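Local coordinates for protein blood group a-and b-cleaving endo-beta-galactosidase (Streptococcus pneumoniae, PDB 2YGL) that probably cleaves blood group A and B antigens as a family 98 glycoside hydrolase, and is represented here by its tandem carbohydrate-binding modules, which probably recognise host glycans, at residues 12-17 and 71-76; 45-50 and 162-167; 83-88 and 133-138; 105-110 and 147-152; 109-114 and 141-146. One frame throughout, in Å; residues are numbered along the deposited sequence.

Contact 1: residues 12-17 and 71-76; sequences MDWSSA and ISYDIS
Trp14 and Tyr73 meet through the tryptophan's methylene and not through a stack of rings: Trp14 CB stands over one face of the Tyr73 ring, 4.0 Å from its centroid and 21° off the normal, a CH-pi contact. The first torsion of Trp14 (chi1 55°) sets CG between its backbone N and carbonyl carbon and swings the indole away from the tyrosine face. The phenol oxygen meets the indole at its edge, Tyr73 OH lying near the ring plane, 3.6 Å from Trp14 CE3. Ala17 CB lies over one face of that indole, and Ile71 CG2 comes to Trp14 CE3 obliquely. For Tyr73, chi1 of -65° places CG anti to the carbonyl carbon and brings the ring toward residues 12-14. Met12 packs its CB on Tyr73 CD2, while its sulfur makes an oblique Met-aromatic contact.

The backbones form the edge of an antiparallel sheet. Ser72 N donates to Ser16 O at 3.0 Å, and Ser15 N reaches Ser72 O at 2.8 Å. The Ser72 hydroxyl instead pairs with that of Ser147 on the next strand. Water 1 joins Met12 O to Tyr73 OH, 2.7 Å from the phenol oxygen; water 2 accepts a hydrogen bond from Asp74 N and donates one to Asp13 O. Beyond the two bridge pairs, the contact thus combines the Ser15 N to Ser72 O bond, packing on the Tyr73 ring and two water bridges.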
# COMPACT_ATOMS: atom_id res chain seq x y z
N MET A 12 2.65 17.96 -7.22
CA MET A 12 3.67 17.74 -6.19
C MET A 12 4.71 18.85 -6.22
O MET A 12 4.75 19.66 -7.15
CB MET A 12 4.36 16.38 -6.38
CG MET A 12 3.42 15.21 -6.55
SD MET A 12 4.32 13.66 -6.77
CE MET A 12 3.26 12.85 -7.95
N ASP A 13 5.56 18.88 -5.20
CA ASP A 13 6.66 19.83 -5.14
C ASP A 13 7.95 19.12 -5.52
O ASP A 13 8.32 18.12 -4.90
CB ASP A 13 6.79 20.42 -3.72
CG ASP A 13 5.46 20.93 -3.18
OD1 ASP A 13 4.79 21.73 -3.87
OD2 ASP A 13 5.10 20.54 -2.05
N TRP A 14 8.63 19.62 -6.55
CA TRP A 14 9.91 19.06 -6.95
C TRP A 14 11.00 19.38 -5.94
O TRP A 14 10.97 20.44 -5.31
CB TRP A 14 10.32 19.51 -8.37
CG TRP A 14 10.36 20.99 -8.61
CD1 TRP A 14 11.14 21.91 -7.96
CD2 TRP A 14 9.61 21.72 -9.59
NE1 TRP A 14 10.90 23.17 -8.46
CE2 TRP A 14 9.97 23.08 -9.46
CE3 TRP A 14 8.66 21.36 -10.56
CZ2 TRP A 14 9.42 24.09 -10.27
CZ3 TRP A 14 8.11 22.36 -11.36
CH2 TRP A 14 8.49 23.71 -11.20
N SER A 15 11.95 18.46 -5.76
CA SER A 15 13.10 18.70 -4.89
C SER A 15 14.07 19.67 -5.56
O SER A 15 14.73 20.46 -4.89
CB SER A 15 13.80 17.39 -4.53
OG SER A 15 14.22 16.69 -5.69
N SER A 16 14.14 19.60 -6.89
CA SER A 16 14.88 20.55 -7.70
C SER A 16 14.39 20.52 -9.15
O SER A 16 13.77 19.54 -9.59
CB SER A 16 16.39 20.28 -7.65
OG SER A 16 16.70 19.00 -8.16
N ALA A 17 14.64 21.61 -9.87
CA ALA A 17 14.25 21.73 -11.26
C ALA A 17 15.21 22.65 -12.00
O ALA A 17 15.43 23.79 -11.59
CB ALA A 17 12.82 22.23 -11.38
N ILE A 71 14.50 17.51 -13.59
CA ILE A 71 13.43 17.78 -12.63
C ILE A 71 13.24 16.54 -11.74
O ILE A 71 12.88 15.46 -12.23
CB ILE A 71 12.11 18.17 -13.33
CG1 ILE A 71 12.35 19.33 -14.30
CG2 ILE A 71 11.05 18.57 -12.30
CD1 ILE A 71 11.50 19.28 -15.55
N SER A 72 13.51 16.70 -10.45
CA SER A 72 13.52 15.58 -9.51
C SER A 72 12.43 15.70 -8.44
O SER A 72 12.09 16.81 -8.02
CB SER A 72 14.88 15.46 -8.83
OG SER A 72 15.90 15.26 -9.79
N TYR A 73 11.92 14.55 -8.01
CA TYR A 73 10.91 14.49 -6.96
C TYR A 73 11.30 13.47 -5.89
O TYR A 73 11.78 12.37 -6.21
CB TYR A 73 9.54 14.12 -7.54
CG TYR A 73 8.96 15.16 -8.48
CD1 TYR A 73 9.31 15.17 -9.83
CD2 TYR A 73 8.06 16.12 -8.03
CE1 TYR A 73 8.79 16.11 -10.71
CE2 TYR A 73 7.53 17.07 -8.89
CZ TYR A 73 7.90 17.06 -10.23
OH TYR A 73 7.38 17.99 -11.10
N ASP A 74 11.08 13.83 -4.63
CA ASP A 74 11.29 12.93 -3.51
C ASP A 74 10.05 12.05 -3.35
O ASP A 74 8.97 12.54 -3.05
CB ASP A 74 11.57 13.71 -2.22
CG ASP A 74 11.78 12.81 -1.00
OD1 ASP A 74 11.98 11.58 -1.17
OD2 ASP A 74 11.75 13.33 0.13
N ILE A 75 10.23 10.75 -3.56
CA ILE A 75 9.14 9.80 -3.44
C ILE A 75 9.36 8.79 -2.31
O ILE A 75 8.77 7.70 -2.30
CB ILE A 75 8.83 9.08 -4.80
CG1 ILE A 75 10.07 8.36 -5.34
CG2 ILE A 75 8.29 10.09 -5.81
CD1 ILE A 75 9.79 7.35 -6.43
N SER A 76 10.21 9.16 -1.35
CA SER A 76 10.53 8.31 -0.19
C SER A 76 9.30 7.94 0.62
O SER A 76 8.49 8.81 0.96
CB SER A 76 11.55 9.00 0.73
OG SER A 76 12.78 9.22 0.06
O HOH W 1 5.65 19.81 -10.03
O HOH W 2 10.13 16.38 -4.07

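Contact 2: residues 45-50 and 162-167; sequences ISLLTS and VFADAK
Leu47 and Val162 reach toward each other tip to tip, with Leu47 CD2 3.7 Å from Val162 CG2, whereas Ile45 and Val162 slide past one another in opposite directions. The two branches of Val162 divide the work. CG1 lies beside Ile45, 3.9 Å from Ile45 CG2, and CG2 serves Leu47. Ile45 carries its CG2 branch anti to the backbone N (chi1, measured to CG1, is -70°), and this methyl is the one that enters the angle between Val162 CB and Ala164 CB, 3.8 Å from the Ala164 methyl. Leu47 reaches the same methyl from a direction about at right angles, its CD1 being 3.9 Å from Ala164 CB.

The strands that carry these groups are almost perpendicular: the axes of 45-48 and 162-164 cross at -91° and pass 7.9 Å apart, with no hydrogen bond between the segments. This is near-orthogonal packing of strand 45-48, paired antiparallel with 54-57, across a long strand of the beta-sandwich of the carbohydrate-binding module. Val162 and Ala164 face strand 45-48, while Phe163 between them turns its ring away, toward the sandwich interior. The chain turns a corner at Asp165, within a type II beta turn from Phe163 to Ala166. Lys167 NZ then reaches back to Asp165 OD2 in a salt bridge of 3.2 Å. Around the contact, Phe57 touches Ala164 and Tyr86 touches Leu47.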
# COMPACT_ATOMS: atom_id res chain seq x y z
N ILE A 45 -0.57 22.08 -22.72
CA ILE A 45 0.41 21.14 -23.28
C ILE A 45 -0.25 20.31 -24.37
O ILE A 45 -1.35 19.76 -24.18
CB ILE A 45 0.98 20.21 -22.17
CG1 ILE A 45 1.88 21.01 -21.22
CG2 ILE A 45 1.74 19.03 -22.78
CD1 ILE A 45 2.15 20.33 -19.90
N SER A 46 0.39 20.23 -25.53
CA SER A 46 -0.12 19.41 -26.62
C SER A 46 0.99 18.69 -27.39
O SER A 46 2.08 19.22 -27.57
CB SER A 46 -1.00 20.22 -27.58
OG SER A 46 -0.28 21.25 -28.22
N LEU A 47 0.68 17.47 -27.82
CA LEU A 47 1.62 16.64 -28.55
C LEU A 47 0.97 15.99 -29.75
O LEU A 47 -0.25 15.77 -29.77
CB LEU A 47 2.20 15.55 -27.63
CG LEU A 47 3.27 15.96 -26.62
CD1 LEU A 47 3.61 14.80 -25.68
CD2 LEU A 47 4.51 16.46 -27.33
N LEU A 48 1.79 15.69 -30.75
CA LEU A 48 1.37 14.93 -31.90
C LEU A 48 1.27 13.46 -31.51
O LEU A 48 2.25 12.87 -31.04
CB LEU A 48 2.38 15.11 -33.04
CG LEU A 48 1.94 14.94 -34.49
CD1 LEU A 48 0.89 15.97 -34.88
CD2 LEU A 48 3.16 15.06 -35.39
N THR A 49 0.09 12.88 -31.67
CA THR A 49 -0.10 11.45 -31.39
C THR A 49 -0.13 10.66 -32.70
O THR A 49 0.24 11.18 -33.75
CB THR A 49 -1.35 11.19 -30.49
OG1 THR A 49 -1.38 9.82 -30.11
CG2 THR A 49 -2.64 11.55 -31.21
N SER A 50 -0.58 9.40 -32.63
CA SER A 50 -0.66 8.55 -33.81
C SER A 50 -1.63 9.13 -34.85
O SER A 50 -2.60 9.81 -34.50
CB SER A 50 -1.08 7.13 -33.43
OG SER A 50 -0.86 6.25 -34.51
N VAL A 162 7.96 18.41 -23.14
CA VAL A 162 6.86 18.24 -22.22
C VAL A 162 6.72 16.80 -21.76
O VAL A 162 6.83 15.86 -22.55
CB VAL A 162 5.50 18.75 -22.78
CG1 VAL A 162 5.45 20.27 -22.78
CG2 VAL A 162 5.22 18.18 -24.17
N PHE A 163 6.51 16.65 -20.46
CA PHE A 163 6.15 15.37 -19.87
C PHE A 163 4.63 15.43 -19.66
O PHE A 163 4.15 15.73 -18.56
CB PHE A 163 6.92 15.15 -18.56
CG PHE A 163 8.43 15.16 -18.73
CD1 PHE A 163 9.13 16.36 -18.73
CD2 PHE A 163 9.13 13.97 -18.88
CE1 PHE A 163 10.53 16.38 -18.89
CE2 PHE A 163 10.52 13.97 -19.04
CZ PHE A 163 11.22 15.18 -19.05
N ALA A 164 3.90 15.18 -20.74
CA ALA A 164 2.44 15.30 -20.75
C ALA A 164 1.77 14.21 -19.93
O ALA A 164 2.12 13.03 -20.06
CB ALA A 164 1.92 15.29 -22.19
N ASP A 165 0.81 14.61 -19.10
CA ASP A 165 0.03 13.71 -18.25
C ASP A 165 0.89 12.98 -17.20
O ASP A 165 0.50 11.91 -16.69
CB ASP A 165 -0.78 12.71 -19.11
CG ASP A 165 -1.91 12.06 -18.34
OD1 ASP A 165 -2.69 12.79 -17.70
OD2 ASP A 165 -2.01 10.81 -18.38
N ALA A 166 2.03 13.56 -16.86
CA ALA A 166 3.00 12.95 -15.95
C ALA A 166 2.40 12.65 -14.58
O ALA A 166 1.98 13.56 -13.86
CB ALA A 166 4.24 13.83 -15.82
N LYS A 167 2.37 11.36 -14.23
CA LYS A 167 1.70 10.90 -13.00
C LYS A 167 2.43 9.75 -12.32
O LYS A 167 3.10 8.94 -12.98
CB LYS A 167 0.25 10.50 -13.30
CG LYS A 167 0.12 9.32 -14.28
CD LYS A 167 -1.32 8.84 -14.44
CE LYS A 167 -2.09 9.72 -15.41
NZ LYS A 167 -3.27 9.03 -15.98

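Contact 3: residues 83-88 and 133-138; sequences FETYIG and QFISVT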
# COMPACT_ATOMS: atom_id res chain seq x y z
N PHE A 83 5.28 4.88 -12.84
CA PHE A 83 5.33 6.23 -13.39
C PHE A 83 4.89 6.19 -14.84
O PHE A 83 5.37 5.36 -15.62
CB PHE A 83 6.74 6.82 -13.27
CG PHE A 83 6.93 8.11 -14.03
CD1 PHE A 83 6.36 9.30 -13.57
CD2 PHE A 83 7.66 8.13 -15.21
CE1 PHE A 83 6.52 10.49 -14.27
CE2 PHE A 83 7.84 9.32 -15.93
CZ PHE A 83 7.27 10.50 -15.45
N GLU A 84 3.96 7.08 -15.21
CA GLU A 84 3.45 7.13 -16.57
C GLU A 84 3.38 8.55 -17.11
O GLU A 84 2.96 9.47 -16.40
CB GLU A 84 2.10 6.42 -16.68
CG GLU A 84 2.20 4.91 -16.49
CD GLU A 84 0.89 4.17 -16.74
OE1 GLU A 84 -0.18 4.81 -16.75
OE2 GLU A 84 0.95 2.94 -16.92
N THR A 85 3.80 8.72 -18.37
CA THR A 85 3.79 10.02 -19.05
C THR A 85 3.95 9.87 -20.56
O THR A 85 4.45 8.85 -21.05
CB THR A 85 4.91 10.97 -18.51
OG1 THR A 85 4.67 12.31 -18.96
CG2 THR A 85 6.30 10.52 -18.97
N TYR A 86 3.50 10.89 -21.29
CA TYR A 86 3.78 11.01 -22.72
C TYR A 86 4.88 12.06 -22.90
O TYR A 86 4.83 13.12 -22.28
CB TYR A 86 2.53 11.45 -23.48
CG TYR A 86 1.40 10.45 -23.48
CD1 TYR A 86 0.47 10.42 -22.43
CD2 TYR A 86 1.25 9.53 -24.52
CE1 TYR A 86 -0.57 9.50 -22.42
CE2 TYR A 86 0.20 8.60 -24.52
CZ TYR A 86 -0.70 8.60 -23.46
OH TYR A 86 -1.74 7.69 -23.44
N ILE A 87 5.87 11.75 -23.73
CA ILE A 87 6.96 12.68 -23.99
C ILE A 87 7.06 13.09 -25.45
O ILE A 87 6.72 12.32 -26.35
CB ILE A 87 8.35 12.15 -23.50
CG1 ILE A 87 8.64 10.76 -24.09
CG2 ILE A 87 8.41 12.15 -21.98
CD1 ILE A 87 10.10 10.33 -24.00
N GLY A 88 7.53 14.31 -25.67
CA GLY A 88 7.76 14.85 -27.00
C GLY A 88 8.05 16.33 -26.91
O GLY A 88 8.11 16.89 -25.81
N GLN A 133 5.99 9.60 -27.38
CA GLN A 133 6.26 8.28 -26.81
C GLN A 133 5.63 8.18 -25.43
O GLN A 133 5.72 9.11 -24.63
CB GLN A 133 7.77 8.03 -26.71
CG GLN A 133 8.48 7.81 -28.05
CD GLN A 133 8.18 6.46 -28.68
OE1 GLN A 133 7.77 5.52 -28.00
NE2 GLN A 133 8.40 6.36 -29.98
N PHE A 134 4.97 7.04 -25.17
CA PHE A 134 4.37 6.77 -23.87
C PHE A 134 5.33 5.98 -23.00
O PHE A 134 5.87 4.96 -23.42
CB PHE A 134 3.05 5.99 -24.04
CG PHE A 134 2.37 5.64 -22.74
CD1 PHE A 134 1.83 6.63 -21.92
CD2 PHE A 134 2.25 4.31 -22.35
CE1 PHE A 134 1.20 6.30 -20.73
CE2 PHE A 134 1.61 3.96 -21.16
CZ PHE A 134 1.09 4.96 -20.34
N ILE A 135 5.56 6.49 -21.79
CA ILE A 135 6.43 5.84 -20.82
C ILE A 135 5.60 5.19 -19.71
O ILE A 135 4.70 5.83 -19.15
CB ILE A 135 7.44 6.83 -20.17
CG1 ILE A 135 8.29 7.53 -21.24
CG2 ILE A 135 8.34 6.12 -19.16
CD1 ILE A 135 9.12 8.68 -20.71
N SER A 136 5.89 3.93 -19.42
CA SER A 136 5.32 3.25 -18.27
C SER A 136 6.41 2.39 -17.62
O SER A 136 6.79 1.35 -18.15
CB SER A 136 4.11 2.40 -18.67
OG SER A 136 3.41 1.97 -17.52
N VAL A 137 6.92 2.86 -16.49
CA VAL A 137 7.98 2.16 -15.77
C VAL A 137 7.56 1.77 -14.36
O VAL A 137 6.82 2.50 -13.70
CB VAL A 137 9.31 2.97 -15.71
CG1 VAL A 137 9.98 3.01 -17.08
CG2 VAL A 137 9.08 4.39 -15.17
N THR A 138 8.04 0.61 -13.91
CA THR A 138 7.81 0.14 -12.55
C THR A 138 8.74 0.88 -11.58
O THR A 138 9.92 1.09 -11.88
CB THR A 138 8.02 -1.39 -12.43
OG1 THR A 138 7.34 -2.05 -13.50
CG2 THR A 138 7.49 -1.91 -11.10
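With chi1 at 179°, Phe134 holds its CG anti to the backbone N; with chi1 at -66°, Tyr86 sets its CG anti to the carbonyl carbon, and the two rings meet over a non-hydrogen-bonded pair of the ladder. Phe134 CD1 sits above the centre of the Tyr86 ring, 3.6 Å from Tyr86 CZ. Because the planes are inclined at 46° and the centroids are 4.8 Å apart, the pair is neither a parallel stack nor an edge-to-face one. Further along, Phe134 CZ approaches Glu84 CD at 3.7 Å, with Glu84 OE1 at the ring edge. The extended Glu84 chain brings its other oxygen, OE2, to Ser136 OG, which donates a 2.7 Å hydrogen bond to the anti lone pair.

These residues line the outward side of two antiparallel strands in one sheet of the beta-sandwich, held by six backbone hydrogen bonds. The shortest runs from Ile135 N to Thr85 O and is 2.7 Å long. On the reverse side, Phe83, Thr85 and Ile87 pair with Val137, Ile135 and Gln133. Phe83, Thr85, Ile87 and Ile135 face the sandwich interior, whereas Gln133 leads its end away. Ile135 CD1 lies 3.8 Å from both Thr85 CG2 and Ile87 CG2, the two isoleucine side chains crossing at about a right angle. Val137 instead runs alongside Phe83, its CG2 reaching the ring edge and standing 3.9 Å from Phe83 CB. Thr85 OG1 hydrogen-bonds the carbonyl of Ala164 in the neighbouring strand, and Lys55 makes a cation-pi contact with Tyr86.

Contact 4: residues 105-110 and 147-152; sequences RIEIEI and SLKSFA. With CA (calcium ion), chain C.
Arg105 CB begins against Phe151, 4.0 Å from Phe151 CB, and its side chain then runs alongside the phenylalanine in the same direction. The chain is extended as far as CD and bends at chi3 (71°), which stacks the guanidinium on the ring, their planes 30° apart. Arg105 NE donates to Glu107 OE2 at 2.8 Å, part of a salt bridge, almost in the guanidinium plane but well above the carboxylate plane. Arg105 CZ stands 3.8 Å from the Phe151 centroid, 10° off the normal, a cation-pi contact. At the tip, Arg105 NH2 is over the ring centre, 3.2 Å from Phe151 CZ.

The strands 105-110 and 147-151 are antiparallel neighbours in the five-stranded sheet of the sandwich, and Arg105, Glu107, Glu109, Lys149 and Phe151 share one of its faces. Lys149 NZ forms salt bridges to Glu109 OE1 at 2.7 Å and, weakly, to Glu107 OE1 at 3.3 Å. Glu107 thus lies between two cations, an arrangement that would favour its charged form. On the other face Ile108 CD1 packs on Leu148 CG, toward Phe163 of the opposing sheet. Just past the strand, Ala152 O binds the calcium ion at 2.3 Å, with Val102, His155, Asp159 and two waters completing the site.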
# COMPACT_ATOMS: atom_id res chain seq x y z
N ARG A 105 17.85 13.31 -26.51
CA ARG A 105 17.47 12.21 -25.62
C ARG A 105 16.60 12.67 -24.46
O ARG A 105 16.78 13.76 -23.92
CB ARG A 105 18.75 11.56 -25.07
CG ARG A 105 18.57 10.15 -24.55
CD ARG A 105 19.93 9.47 -24.38
NE ARG A 105 20.71 9.99 -23.26
CZ ARG A 105 21.74 10.84 -23.39
NH1 ARG A 105 22.12 11.27 -24.58
NH2 ARG A 105 22.39 11.24 -22.31
N ILE A 106 15.64 11.83 -24.08
CA ILE A 106 14.88 12.00 -22.85
C ILE A 106 15.02 10.73 -22.01
O ILE A 106 14.82 9.63 -22.51
CB ILE A 106 13.38 12.32 -23.11
CG1 ILE A 106 13.23 13.64 -23.87
CG2 ILE A 106 12.60 12.38 -21.78
CD1 ILE A 106 11.83 13.89 -24.43
N GLU A 107 15.37 10.90 -20.73
CA GLU A 107 15.53 9.77 -19.83
C GLU A 107 14.71 9.92 -18.55
O GLU A 107 14.42 11.04 -18.11
CB GLU A 107 17.00 9.59 -19.45
CG GLU A 107 17.90 9.11 -20.57
CD GLU A 107 19.37 9.11 -20.18
OE1 GLU A 107 19.72 9.66 -19.11
OE2 GLU A 107 20.18 8.55 -20.95
N ILE A 108 14.33 8.79 -17.97
CA ILE A 108 13.77 8.74 -16.63
C ILE A 108 14.73 7.93 -15.76
O ILE A 108 15.14 6.82 -16.12
CB ILE A 108 12.34 8.14 -16.59
CG1 ILE A 108 11.40 8.90 -17.54
CG2 ILE A 108 11.79 8.11 -15.16
CD1 ILE A 108 11.18 10.39 -17.20
N GLU A 109 15.09 8.51 -14.62
CA GLU A 109 16.07 7.93 -13.72
C GLU A 109 15.48 7.78 -12.32
O GLU A 109 14.81 8.69 -11.83
CB GLU A 109 17.31 8.82 -13.67
CG GLU A 109 18.49 8.29 -12.88
CD GLU A 109 19.72 9.17 -13.00
OE1 GLU A 109 20.24 9.33 -14.13
OE2 GLU A 109 20.17 9.71 -11.97
N ILE A 110 15.70 6.62 -11.71
CA ILE A 110 15.31 6.38 -10.32
C ILE A 110 16.52 5.94 -9.51
O ILE A 110 17.14 4.91 -9.81
CB ILE A 110 14.17 5.33 -10.18
CG1 ILE A 110 12.90 5.81 -10.91
CG2 ILE A 110 13.87 5.05 -8.71
CD1 ILE A 110 11.84 4.73 -11.09
N SER A 147 13.81 11.13 -11.38
CA SER A 147 14.33 12.26 -12.14
C SER A 147 13.88 12.26 -13.60
O SER A 147 13.97 11.25 -14.30
CB SER A 147 15.86 12.28 -12.08
OG SER A 147 16.30 12.80 -10.84
N LEU A 148 13.38 13.42 -14.03
CA LEU A 148 12.99 13.66 -15.41
C LEU A 148 14.11 14.42 -16.11
O LEU A 148 14.39 15.58 -15.80
CB LEU A 148 11.68 14.47 -15.45
CG LEU A 148 10.32 13.75 -15.34
CD1 LEU A 148 10.23 12.78 -14.16
CD2 LEU A 148 9.20 14.78 -15.27
N LYS A 149 14.76 13.74 -17.06
CA LYS A 149 15.96 14.27 -17.71
C LYS A 149 15.74 14.49 -19.21
O LYS A 149 15.18 13.63 -19.89
CB LYS A 149 17.14 13.32 -17.51
CG LYS A 149 17.51 13.07 -16.05
CD LYS A 149 18.42 11.85 -15.90
CE LYS A 149 19.87 12.17 -16.26
NZ LYS A 149 20.72 10.94 -16.24
N SER A 150 16.17 15.65 -19.71
CA SER A 150 16.08 15.94 -21.14
C SER A 150 17.37 16.53 -21.68
O SER A 150 17.93 17.47 -21.11
CB SER A 150 14.88 16.84 -21.46
OG SER A 150 14.89 18.02 -20.68
N PHE A 151 17.85 15.96 -22.79
CA PHE A 151 19.13 16.32 -23.38
C PHE A 151 18.95 17.13 -24.66
O PHE A 151 18.41 16.64 -25.65
CB PHE A 151 19.98 15.07 -23.62
CG PHE A 151 20.46 14.39 -22.36
CD1 PHE A 151 19.65 13.47 -21.70
CD2 PHE A 151 21.72 14.67 -21.83
CE1 PHE A 151 20.08 12.84 -20.53
CE2 PHE A 151 22.16 14.04 -20.67
CZ PHE A 151 21.34 13.12 -20.01
N ALA A 152 19.41 18.38 -24.62
CA ALA A 152 19.21 19.35 -25.71
C ALA A 152 20.09 19.12 -26.92
O ALA A 152 19.72 19.49 -28.04
CB ALA A 152 19.40 20.77 -25.19
CA CA C . 18.43 20.95 -29.23
O HOH W 3 20.08 20.77 -30.77
O HOH W 4 17.65 22.71 -30.65

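Contact 5: residues 109-114 and 141-146; sequences EIDGKV and QNAKKI
Ile110 to Lys113 form a type I' beta turn, with Asp111 and Gly112 both at positive phi, and the turn is tied to the neighbouring strand 145-151 by Asp111 N, which donates to Lys145 O at 3.0 Å. Asp111 then turns its carboxylate back on the incoming chain: with chi1 at -59°, CG lies anti to the carbonyl carbon and both oxygens face the backbone of Lys144 and Lys145. OD2 takes the Lys144 N-H through its syn lone pair at 3.0 Å (158°). OD1 receives Lys145 N at 2.8 Å, on the syn side but somewhat out of plane, and a weak second bond from Lys144 N.

Next to these bonds the isoleucines pack. Ile110 sends CG2 to Ala143 CB at 3.8 Å and CG1 to Ile146 CG1 at 3.9 Å, the latter in a non-hydrogen-bonded antiparallel pair that faces the sandwich interior with Ile108. Ile146 also touches Tyr73 on its other flank.

One carboxylate thus accepts two successive amides at the start of strand 145-151. Its orientation is fixed by both oxygens, and the donors would be expected to favour its ionised state.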
# COMPACT_ATOMS: atom_id res chain seq x y z
N GLU A 109 15.09 8.51 -14.62
CA GLU A 109 16.07 7.93 -13.72
C GLU A 109 15.48 7.78 -12.32
O GLU A 109 14.81 8.69 -11.83
CB GLU A 109 17.31 8.82 -13.67
CG GLU A 109 18.49 8.29 -12.88
CD GLU A 109 19.72 9.17 -13.00
OE1 GLU A 109 20.24 9.33 -14.13
OE2 GLU A 109 20.17 9.71 -11.97
N ILE A 110 15.70 6.62 -11.71
CA ILE A 110 15.31 6.38 -10.32
C ILE A 110 16.52 5.94 -9.51
O ILE A 110 17.14 4.91 -9.81
CB ILE A 110 14.17 5.33 -10.18
CG1 ILE A 110 12.90 5.81 -10.91
CG2 ILE A 110 13.87 5.05 -8.71
CD1 ILE A 110 11.84 4.73 -11.09
N ASP A 111 16.87 6.74 -8.50
CA ASP A 111 18.00 6.47 -7.60
C ASP A 111 19.30 6.09 -8.32
O ASP A 111 19.97 5.13 -7.95
CB ASP A 111 17.61 5.40 -6.56
CG ASP A 111 16.42 5.80 -5.71
OD1 ASP A 111 16.27 7.00 -5.39
OD2 ASP A 111 15.63 4.91 -5.34
N GLY A 112 19.64 6.86 -9.35
CA GLY A 112 20.88 6.66 -10.09
C GLY A 112 20.79 5.67 -11.24
O GLY A 112 21.75 5.49 -11.99
N LYS A 113 19.64 5.01 -11.37
CA LYS A 113 19.42 4.02 -12.42
C LYS A 113 18.51 4.55 -13.52
O LYS A 113 17.38 4.97 -13.26
CB LYS A 113 18.81 2.74 -11.83
CG LYS A 113 19.80 1.62 -11.52
CD LYS A 113 20.63 1.90 -10.28
CE LYS A 113 21.45 0.69 -9.88
NZ LYS A 113 22.33 0.99 -8.72
N VAL A 114 19.00 4.51 -14.76
CA VAL A 114 18.18 4.86 -15.92
C VAL A 114 17.12 3.78 -16.12
O VAL A 114 17.44 2.63 -16.43
CB VAL A 114 19.04 5.01 -17.21
CG1 VAL A 114 18.15 5.24 -18.43
CG2 VAL A 114 20.04 6.15 -17.06
N GLN A 141 9.98 -0.71 -4.66
CA GLN A 141 9.32 -0.41 -3.38
C GLN A 141 10.16 0.52 -2.50
O GLN A 141 9.61 1.32 -1.74
CB GLN A 141 9.00 -1.71 -2.63
CG GLN A 141 7.97 -1.55 -1.51
CD GLN A 141 7.69 -2.86 -0.77
OE1 GLN A 141 8.24 -3.91 -1.10
NE2 GLN A 141 6.83 -2.78 0.24
N ASN A 142 11.47 0.41 -2.63
CA ASN A 142 12.43 1.18 -1.85
C ASN A 142 12.76 2.58 -2.40
O ASN A 142 13.49 3.34 -1.76
CB ASN A 142 13.73 0.38 -1.70
CG ASN A 142 14.06 -0.42 -2.95
OD1 ASN A 142 13.61 -1.56 -3.10
ND2 ASN A 142 14.83 0.17 -3.86
N ALA A 143 12.22 2.91 -3.58
CA ALA A 143 12.62 4.12 -4.32
C ALA A 143 12.48 5.42 -3.54
O ALA A 143 11.50 5.64 -2.83
CB ALA A 143 11.86 4.20 -5.64
N LYS A 144 13.47 6.30 -3.71
CA LYS A 144 13.54 7.57 -2.98
C LYS A 144 13.45 8.79 -3.90
O LYS A 144 12.88 9.81 -3.52
CB LYS A 144 14.82 7.63 -2.14
CG LYS A 144 14.81 6.72 -0.92
CD LYS A 144 16.19 6.64 -0.26
CE LYS A 144 16.16 5.79 1.00
NZ LYS A 144 15.76 4.37 0.74
N LYS A 145 14.02 8.68 -5.10
CA LYS A 145 14.16 9.82 -6.00
C LYS A 145 13.89 9.45 -7.46
O LYS A 145 14.51 8.52 -7.99
CB LYS A 145 15.57 10.41 -5.86
CG LYS A 145 15.77 11.77 -6.52
CD LYS A 145 17.24 12.15 -6.49
CE LYS A 145 17.43 13.63 -6.78
NZ LYS A 145 18.85 14.03 -6.56
N ILE A 146 12.97 10.17 -8.09
CA ILE A 146 12.72 10.01 -9.52
C ILE A 146 13.10 11.30 -10.27
O ILE A 146 12.78 12.40 -9.83
CB ILE A 146 11.25 9.56 -9.83
CG1 ILE A 146 11.10 9.19 -11.32
CG2 ILE A 146 10.22 10.62 -9.39
CD1 ILE A 146 9.85 8.39 -11.65

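All five contacts belong to the first of the two tandem modules. Contacts 1, 4 and 5 lie in its five-stranded antiparallel sheet: strand 145-151 runs between 69-74 and 105-110, and contacts 4 and 5, with centres 12 Å apart, share Glu109 and Ile110. Contact 3 belongs to the opposing sheet, where strand 82-87 also pairs with strand 160-171 of contact 2; the centres of contacts 2 and 3 are 9 Å apart. Apolar side chains of contacts 2 and 3 meet those of contact 4, so the sheets pack as a sandwich. Along the chain, contacts 3, 4 and 5 are nested inside contact 2, contact 3 crosses contacts 4 and 5, and contacts 1 and 2 cross. The chain thus passes repeatedly between the two sheets.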